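Local coordinates for sortase family protein (Clostridium perfringens, PDB 4D70) that probably acts as a class D sortase, a cysteine transpeptidase that cleaves surface proteins at their sorting signals and joins the proteins to the cell wall, at residues I55-G60 with I75-T80; G89-T94 with S104-R109. All coordinates share one frame; numbering follows the deposited sequence.

In the fold
Interactions 1 and 2 follow one another along the chain and meet in one beta-sheet, where strands 71-77 and 88-90 run as parallel neighbours; the centres of the two interactions are about 9 Å apart. Two probable hydrogen bonds tie them together: E77 OE1 lies 2.7 Å from H90 ND1, and S79 OG lies 2.7 Å from E92 OE1. Interaction 1 joins the loop leading into strand 60-66 to the end of strand 71-77. Interaction 2 pairs strand 88-90 with strand 101-109. The latter strand carries H108, whose side chain touches C170 of strand 163-171, consistent with the histidine and cysteine of a sortase active site.

Interaction 1 (I55-G60 with I75-T80); sequences IKNGDG and IAEGST
E77 packs against I55, K56 and N57 with the aliphatic half of its side chain, while its acid end turns elsewhere. Its CB sits 3.6 Å from K56 O and also touches the I55 methyl CG2. Because CG stands anti to the backbone N (chi1 -179°), the next carbon stays on the same methyl, with E77 CG 3.7 Å from I55 CG2, and it also comes beside N57 OD1. The chain then bends at chi2 (63°), which carries the carboxylate away from residues 55-60, where OE1 is hydrogen-bonded to ND1 of H90. The carboxylate and the N57 amide are steeply inclined, their planes 62° apart.

The backbone of E77 is gripped by a type II beta turn running from K56 to D59, with G58 at positive phi. G58 N gives its hydrogen to E77 O (2.7 Å), and E77 N gives its own to D59 O (2.8 Å). Next along, G60 and A76 form an antiparallel, non-hydrogen-bonded pair, the start of the pairing between strands 60-66 and 71-77 in the sortase beta-barrel. The turn is closed by the D59 N to K56 O bond and by the D59 carboxylate, whose OD2 receives K56 N (2.9 Å) from above the carboxylate plane.

Past the end of the strand, N57 reaches along residues 78-80. Its OD1 lies 3.8 Å from G78 CA, and its ND2 lies 3.9 Å from the T80 methyl CG2. T80 occupies the N-cap of helix 81-86, its OG1 making a weak hydrogen bond to V83 N.

Interaction 2 (G89-T94 with S104-R109); sequences GHFENT and SIAGHR
F91 turns a ring edge, CD1 and CE1, to the backbone of residues 104-106, with CE1 3.6 Å from A106 CB and CD1 3.7 Å from S104 CB. S104 O lies at the ring edge, near its plane. The same carbonyl accepts F91 N at 2.9 Å, the donor tilted 34° from the carbonyl plane, and is approached by the H90 ring carbon CD2 at 3.2 Å. Two residues along, G89 and A106 form a hydrogen-bonded antiparallel pair: G89 N binds A106 O (3.1 Å) and A106 N binds G89 O (2.7 Å). H90 and I105, the non-hydrogen-bonded pair, lie between G89/A106 and the F91 N to S104 O bond.

At the far end the hydroxyl of T94 serves both segments. OG1 accepts S104 N at 3.3 Å and donates to F91 O at 2.7 Å. Its first torsion (68°) sets OG1 between the backbone N and the carbonyl carbon, which lets the methyl CG2 lie against S104. F91 O also receives T94 N, the bond that closes the type I turn from F91 to T94. H90 is bound on both ring nitrogens, ND1 by E77 OE1 and NE2 by A95 O; S104 OG is bonded to N102 O.

The contact is the pairing of strands 88-90 and 101-109 in their hairpin, with the F91-T94 turn at the start of the connection. Strand 88-90 has strand 71-77 as its parallel neighbour, and strand 101-109 runs parallel to strand 163-171, where I105 touches I167. L84 of helix 81-86 packs on A106, and the F91 side chain also meets S79 and L156 from neighbouring loops.

Interaction 1 (I55-G60 with I75-T80)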
ATOM      1  N   ILE A  55       6.432  15.163   2.632  1.00 54.70           N
ATOM      2  CA  ILE A  55       5.718  14.276   1.703  1.00 52.08           C
ATOM      3  C   ILE A  55       4.416  14.913   1.255  1.00 52.90           C
ATOM      4  O   ILE A  55       3.685  15.425   2.065  1.00 53.10           O
ATOM      5  CB  ILE A  55       5.255  12.948   2.347  1.00 52.76           C
ATOM      6  CG1 ILE A  55       6.419  12.055   2.773  1.00 67.53           C
ATOM      7  CG2 ILE A  55       4.432  12.183   1.330  1.00 54.14           C
ATOM      8  CD1 ILE A  55       6.044  11.020   3.830  1.00 70.30           C
ATOM      9  N   LYS A  56       4.112  14.849  -0.035  1.00 54.15           N
ATOM     10  CA  LYS A  56       2.828  15.321  -0.560  1.00 52.18           C
ATOM     11  C   LYS A  56       2.032  14.225  -1.307  1.00 48.90           C
ATOM     12  O   LYS A  56       2.610  13.264  -1.838  1.00 43.58           O
ATOM     13  CB  LYS A  56       3.108  16.493  -1.507  1.00 59.63           C
ATOM     14  CG  LYS A  56       3.097  17.822  -0.781  1.00 68.03           C
ATOM     15  CD  LYS A  56       4.261  18.694  -1.212  1.00 71.01           C
ATOM     16  CE  LYS A  56       4.090  20.086  -0.621  1.00 74.13           C
ATOM     17  NZ  LYS A  56       4.750  21.141  -1.428  1.00 79.10           N
ATOM     18  N   ASN A  57       0.720  14.417  -1.394  1.00 39.68           N
ATOM     19  CA  ASN A  57      -0.121  13.477  -2.073  1.00 40.46           C
ATOM     20  C   ASN A  57       0.446  13.237  -3.449  1.00 46.29           C
ATOM     21  O   ASN A  57       0.769  14.188  -4.151  1.00 44.90           O
ATOM     22  CB  ASN A  57      -1.561  13.970  -2.196  1.00 43.10           C
ATOM     23  CG  ASN A  57      -2.410  13.705  -0.973  1.00 46.63           C
ATOM     24  OD1 ASN A  57      -1.937  13.344   0.103  1.00 51.18           O
ATOM     25  ND2 ASN A  57      -3.711  13.842  -1.161  1.00 45.46           N
ATOM     26  N   GLY A  58       0.607  11.975  -3.831  1.00 41.25           N
ATOM     27  CA  GLY A  58       1.164  11.615  -5.125  1.00 36.92           C
ATOM     28  C   GLY A  58       2.643  11.312  -5.116  1.00 34.49           C
ATOM     29  O   GLY A  58       3.118  10.684  -6.032  1.00 36.80           O
ATOM     30  N   ASP A  59       3.374  11.731  -4.084  1.00 35.83           N
ATOM     31  CA  ASP A  59       4.762  11.296  -3.925  1.00 36.32           C
ATOM     32  C   ASP A  59       4.879   9.785  -3.571  1.00 44.45           C
ATOM     33  O   ASP A  59       4.120   9.289  -2.726  1.00 38.94           O
ATOM     34  CB  ASP A  59       5.433  12.019  -2.761  1.00 38.37           C
ATOM     35  CG  ASP A  59       5.663  13.519  -3.013  1.00 47.71           C
ATOM     36  OD1 ASP A  59       5.380  14.030  -4.111  1.00 48.64           O
ATOM     37  OD2 ASP A  59       6.111  14.167  -2.060  1.00 50.36           O
ATOM     38  N   GLY A  60       5.873   9.102  -4.153  1.00 36.99           N
ATOM     39  CA  GLY A  60       6.253   7.759  -3.768  1.00 37.79           C
ATOM     40  C   GLY A  60       6.684   7.698  -2.331  1.00 40.57           C
ATOM     41  O   GLY A  60       7.425   8.575  -1.871  1.00 31.54           O
ATOM     42  N   ILE A  75       4.197   2.771  -4.052  1.00 32.14           N
ATOM     43  CA  ILE A  75       3.051   3.273  -3.328  1.00 32.44           C
ATOM     44  C   ILE A  75       3.140   4.745  -3.238  1.00 29.40           C
ATOM     45  O   ILE A  75       4.135   5.248  -2.793  1.00 30.58           O
ATOM     46  CB  ILE A  75       2.923   2.649  -1.948  1.00 32.49           C
ATOM     47  CG1 ILE A  75       2.737   1.120  -2.124  1.00 30.56           C
ATOM     48  CG2 ILE A  75       1.701   3.252  -1.185  1.00 29.66           C
ATOM     49  CD1 ILE A  75       2.960   0.346  -0.861  1.00 29.65           C
ATOM     50  N   ALA A  76       2.076   5.430  -3.659  1.00 30.74           N
ATOM     51  CA  ALA A  76       2.022   6.915  -3.535  1.00 34.56           C
ATOM     52  C   ALA A  76       1.315   7.350  -2.271  1.00 36.28           C
ATOM     53  O   ALA A  76       0.455   6.649  -1.771  1.00 35.25           O
ATOM     54  CB  ALA A  76       1.304   7.510  -4.738  1.00 39.57           C
ATOM     55  N   GLU A  77       1.627   8.536  -1.775  1.00 34.84           N
ATOM     56  CA  GLU A  77       0.856   9.107  -0.701  1.00 31.24           C
ATOM     57  C   GLU A  77      -0.508   9.602  -1.126  1.00 34.58           C
ATOM     58  O   GLU A  77      -0.660  10.203  -2.167  1.00 36.43           O
ATOM     59  CB  GLU A  77       1.616  10.258  -0.044  1.00 35.01           C
ATOM     60  CG  GLU A  77       0.906  10.928   1.135  1.00 35.04           C
ATOM     61  CD  GLU A  77       0.659  10.021   2.335  1.00 40.85           C
ATOM     62  OE1 GLU A  77       1.084   8.849   2.319  1.00 38.34           O
ATOM     63  OE2 GLU A  77       0.022  10.473   3.308  1.00 42.83           O
ATOM     64  N   GLY A  78      -1.522   9.304  -0.313  1.00 29.80           N
ATOM     65  CA  GLY A  78      -2.864   9.746  -0.568  1.00 33.43           C
ATOM     66  C   GLY A  78      -3.780   8.709  -1.136  1.00 32.55           C
ATOM     67  O   GLY A  78      -3.338   7.725  -1.752  1.00 39.62           O
ATOM     68  N   SER A  79      -5.069   8.924  -0.929  1.00 33.28           N
ATOM     69  CA  SER A  79      -6.060   8.017  -1.477  1.00 39.57           C
ATOM     70  C   SER A  79      -7.180   8.806  -2.152  1.00 39.73           C
ATOM     71  O   SER A  79      -8.291   8.321  -2.216  1.00 35.26           O
ATOM     72  CB  SER A  79      -6.629   7.125  -0.387  1.00 43.02           C
ATOM     73  OG  SER A  79      -7.326   7.913   0.554  1.00 44.12           O
ATOM     74  N   THR A  80      -6.876   9.995  -2.683  1.00 42.42           N
ATOM     75  CA  THR A  80      -7.857  10.758  -3.454  1.00 45.81           C
ATOM     76  C   THR A  80      -8.003  10.131  -4.822  1.00 46.56           C
ATOM     77  O   THR A  80      -7.169   9.330  -5.247  1.00 39.03           O
ATOM     78  CB  THR A  80      -7.405  12.195  -3.680  1.00 47.10           C
ATOM     79  OG1 THR A  80      -6.148  12.186  -4.363  1.00 48.37           O
ATOM     80  CG2 THR A  80      -7.270  12.917  -2.368  1.00 47.42           C
TER

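Interaction 2 (G89-T94 with S104-R109)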
ATOM      1  N   GLY A  89      -2.323   3.823  -3.585  1.00 30.82           N
ATOM      2  CA  GLY A  89      -2.238   4.980  -2.691  1.00 34.77           C
ATOM      3  C   GLY A  89      -2.289   4.622  -1.231  1.00 34.63           C
ATOM      4  O   GLY A  89      -2.855   3.575  -0.865  1.00 31.92           O
ATOM      5  N   HIS A  90      -1.667   5.445  -0.396  1.00 29.74           N
ATOM      6  CA  HIS A  90      -1.622   5.208   1.054  1.00 29.85           C
ATOM      7  C   HIS A  90      -2.717   6.042   1.686  1.00 30.60           C
ATOM      8  O   HIS A  90      -2.771   7.269   1.484  1.00 30.04           O
ATOM      9  CB  HIS A  90      -0.235   5.549   1.597  1.00 27.44           C
ATOM     10  CG  HIS A  90      -0.161   5.629   3.077  1.00 30.50           C
ATOM     11  ND1 HIS A  90       0.219   6.771   3.769  1.00 34.55           N
ATOM     12  CD2 HIS A  90      -0.383   4.693   4.009  1.00 30.55           C
ATOM     13  CE1 HIS A  90       0.218   6.521   5.064  1.00 30.27           C
ATOM     14  NE2 HIS A  90      -0.173   5.271   5.233  1.00 32.08           N
ATOM     15  N   PHE A  91      -3.588   5.421   2.463  1.00 26.86           N
ATOM     16  CA  PHE A  91      -4.592   6.189   3.204  1.00 29.40           C
ATOM     17  C   PHE A  91      -3.915   7.111   4.223  1.00 33.51           C
ATOM     18  O   PHE A  91      -3.140   6.689   5.114  1.00 30.45           O
ATOM     19  CB  PHE A  91      -5.577   5.330   3.954  1.00 29.81           C
ATOM     20  CG  PHE A  91      -6.541   4.600   3.091  1.00 28.90           C
ATOM     21  CD1 PHE A  91      -6.250   3.345   2.633  1.00 24.39           C
ATOM     22  CD2 PHE A  91      -7.790   5.163   2.766  1.00 29.01           C
ATOM     23  CE1 PHE A  91      -7.146   2.631   1.844  1.00 26.95           C
ATOM     24  CE2 PHE A  91      -8.691   4.464   1.954  1.00 31.08           C
ATOM     25  CZ  PHE A  91      -8.375   3.181   1.508  1.00 30.88           C
ATOM     26  N   GLU A  92      -4.308   8.365   4.131  1.00 37.43           N
ATOM     27  CA  GLU A  92      -3.666   9.502   4.810  1.00 44.15           C
ATOM     28  C   GLU A  92      -3.423   9.340   6.309  1.00 38.09           C
ATOM     29  O   GLU A  92      -2.347   9.624   6.824  1.00 41.23           O
ATOM     30  CB  GLU A  92      -4.504  10.796   4.524  1.00 48.17           C
ATOM     31  CG  GLU A  92      -4.454  11.219   3.025  1.00 57.87           C
ATOM     32  CD  GLU A  92      -5.546  10.618   2.058  1.00 51.72           C
ATOM     33  OE1 GLU A  92      -6.177   9.555   2.371  1.00 40.20           O
ATOM     34  OE2 GLU A  92      -5.751  11.202   0.910  1.00 43.63           O
ATOM     35  N   ASN A  93      -4.415   8.951   7.030  1.00 32.43           N
ATOM     36  CA  ASN A  93      -4.233   8.942   8.491  1.00 42.87           C
ATOM     37  C   ASN A  93      -3.857   7.555   9.032  1.00 37.00           C
ATOM     38  O   ASN A  93      -4.101   7.231  10.175  1.00 42.20           O
ATOM     39  CB  ASN A  93      -5.500   9.466   9.144  1.00 49.28           C
ATOM     40  CG  ASN A  93      -5.806  10.898   8.723  1.00 56.53           C
ATOM     41  OD1 ASN A  93      -4.974  11.783   8.840  1.00 54.00           O
ATOM     42  ND2 ASN A  93      -6.980  11.105   8.186  1.00 63.33           N
ATOM     43  N   THR A  94      -3.256   6.726   8.195  1.00 32.75           N
ATOM     44  CA  THR A  94      -2.823   5.422   8.654  1.00 26.39           C
ATOM     45  C   THR A  94      -1.316   5.347   8.821  1.00 28.40           C
ATOM     46  O   THR A  94      -0.559   6.130   8.251  1.00 26.32           O
ATOM     47  CB  THR A  94      -3.349   4.308   7.724  1.00 26.54           C
ATOM     48  OG1 THR A  94      -2.732   4.356   6.441  1.00 23.23           O
ATOM     49  CG2 THR A  94      -4.857   4.464   7.595  1.00 30.00           C
ATOM     50  N   SER A 104      -2.212   1.220   5.614  1.00 24.12           N
ATOM     51  CA  SER A 104      -3.305   0.935   4.726  1.00 22.44           C
ATOM     52  C   SER A 104      -3.171   1.522   3.340  1.00 21.75           C
ATOM     53  O   SER A 104      -2.778   2.674   3.154  1.00 24.74           O
ATOM     54  CB  SER A 104      -4.599   1.445   5.310  1.00 20.53           C
ATOM     55  OG  SER A 104      -4.866   0.807   6.530  1.00 21.47           O
ATOM     56  N   ILE A 105      -3.433   0.686   2.349  1.00 23.51           N
ATOM     57  CA  ILE A 105      -3.263   1.068   0.957  1.00 23.18           C
ATOM     58  C   ILE A 105      -4.501   0.786   0.162  1.00 25.58           C
ATOM     59  O   ILE A 105      -5.258  -0.172   0.448  1.00 24.05           O
ATOM     60  CB  ILE A 105      -1.971   0.544   0.346  1.00 28.02           C
ATOM     61  CG1 ILE A 105      -1.847  -0.955   0.317  1.00 29.51           C
ATOM     62  CG2 ILE A 105      -0.829   1.094   1.197  1.00 30.48           C
ATOM     63  CD1 ILE A 105      -0.679  -1.464  -0.520  1.00 29.51           C
ATOM     64  N   ALA A 106      -4.729   1.610  -0.852  1.00 24.78           N
ATOM     65  CA  ALA A 106      -5.965   1.532  -1.679  1.00 26.94           C
ATOM     66  C   ALA A 106      -5.545   1.167  -3.066  1.00 29.04           C
ATOM     67  O   ALA A 106      -4.623   1.772  -3.638  1.00 27.87           O
ATOM     68  CB  ALA A 106      -6.676   2.872  -1.702  1.00 32.79           C
ATOM     69  N   GLY A 107      -6.193   0.167  -3.609  1.00 33.31           N
ATOM     70  CA  GLY A 107      -5.870  -0.351  -4.909  1.00 37.38           C
ATOM     71  C   GLY A 107      -7.036  -0.328  -5.865  1.00 39.07           C
ATOM     72  O   GLY A 107      -7.151  -1.148  -6.753  1.00 43.15           O
ATOM     73  N   HIS A 108      -7.892   0.642  -5.673  1.00 43.28           N
ATOM     74  CA  HIS A 108      -9.035   0.827  -6.563  1.00 45.87           C
ATOM     75  C   HIS A 108      -9.348   2.289  -6.586  1.00 49.43           C
ATOM     76  O   HIS A 108      -8.986   3.010  -5.634  1.00 43.99           O
ATOM     77  CB  HIS A 108     -10.246   0.074  -6.021  1.00 43.56           C
ATOM     78  CG  HIS A 108     -10.766   0.645  -4.737  1.00 41.59           C
ATOM     79  ND1 HIS A 108     -11.944   1.364  -4.657  1.00 50.81           N
ATOM     80  CD2 HIS A 108     -10.302   0.552  -3.471  1.00 43.28           C
ATOM     81  CE1 HIS A 108     -12.168   1.703  -3.400  1.00 46.85           C
ATOM     82  NE2 HIS A 108     -11.189   1.212  -2.660  1.00 47.20           N
ATOM     83  N   ARG A 109     -10.013   2.709  -7.659  1.00 44.43           N
ATOM     84  CA  ARG A 109     -10.541   4.065  -7.775  1.00 48.90           C
ATOM     85  C   ARG A 109     -12.029   3.938  -8.066  1.00 49.85           C
ATOM     86  O   ARG A 109     -12.414   3.359  -9.074  1.00 44.69           O
ATOM     87  CB  ARG A 109      -9.826   4.802  -8.904  1.00 49.27           C
ATOM     88  CG  ARG A 109     -10.148   6.297  -8.999  1.00 46.70           C
ATOM     89  CD  ARG A 109      -9.583   6.828 -10.294  1.00 61.44           C
ATOM     90  NE  ARG A 109      -9.714   8.270 -10.462  1.00 64.90           N
ATOM     91  CZ  ARG A 109     -10.687   8.892 -11.120  1.00 71.15           C
ATOM     92  NH1 ARG A 109     -11.682   8.224 -11.680  1.00 72.57           N
ATOM     93  NH2 ARG A 109     -10.674  10.218 -11.182  1.00 69.49           N
TER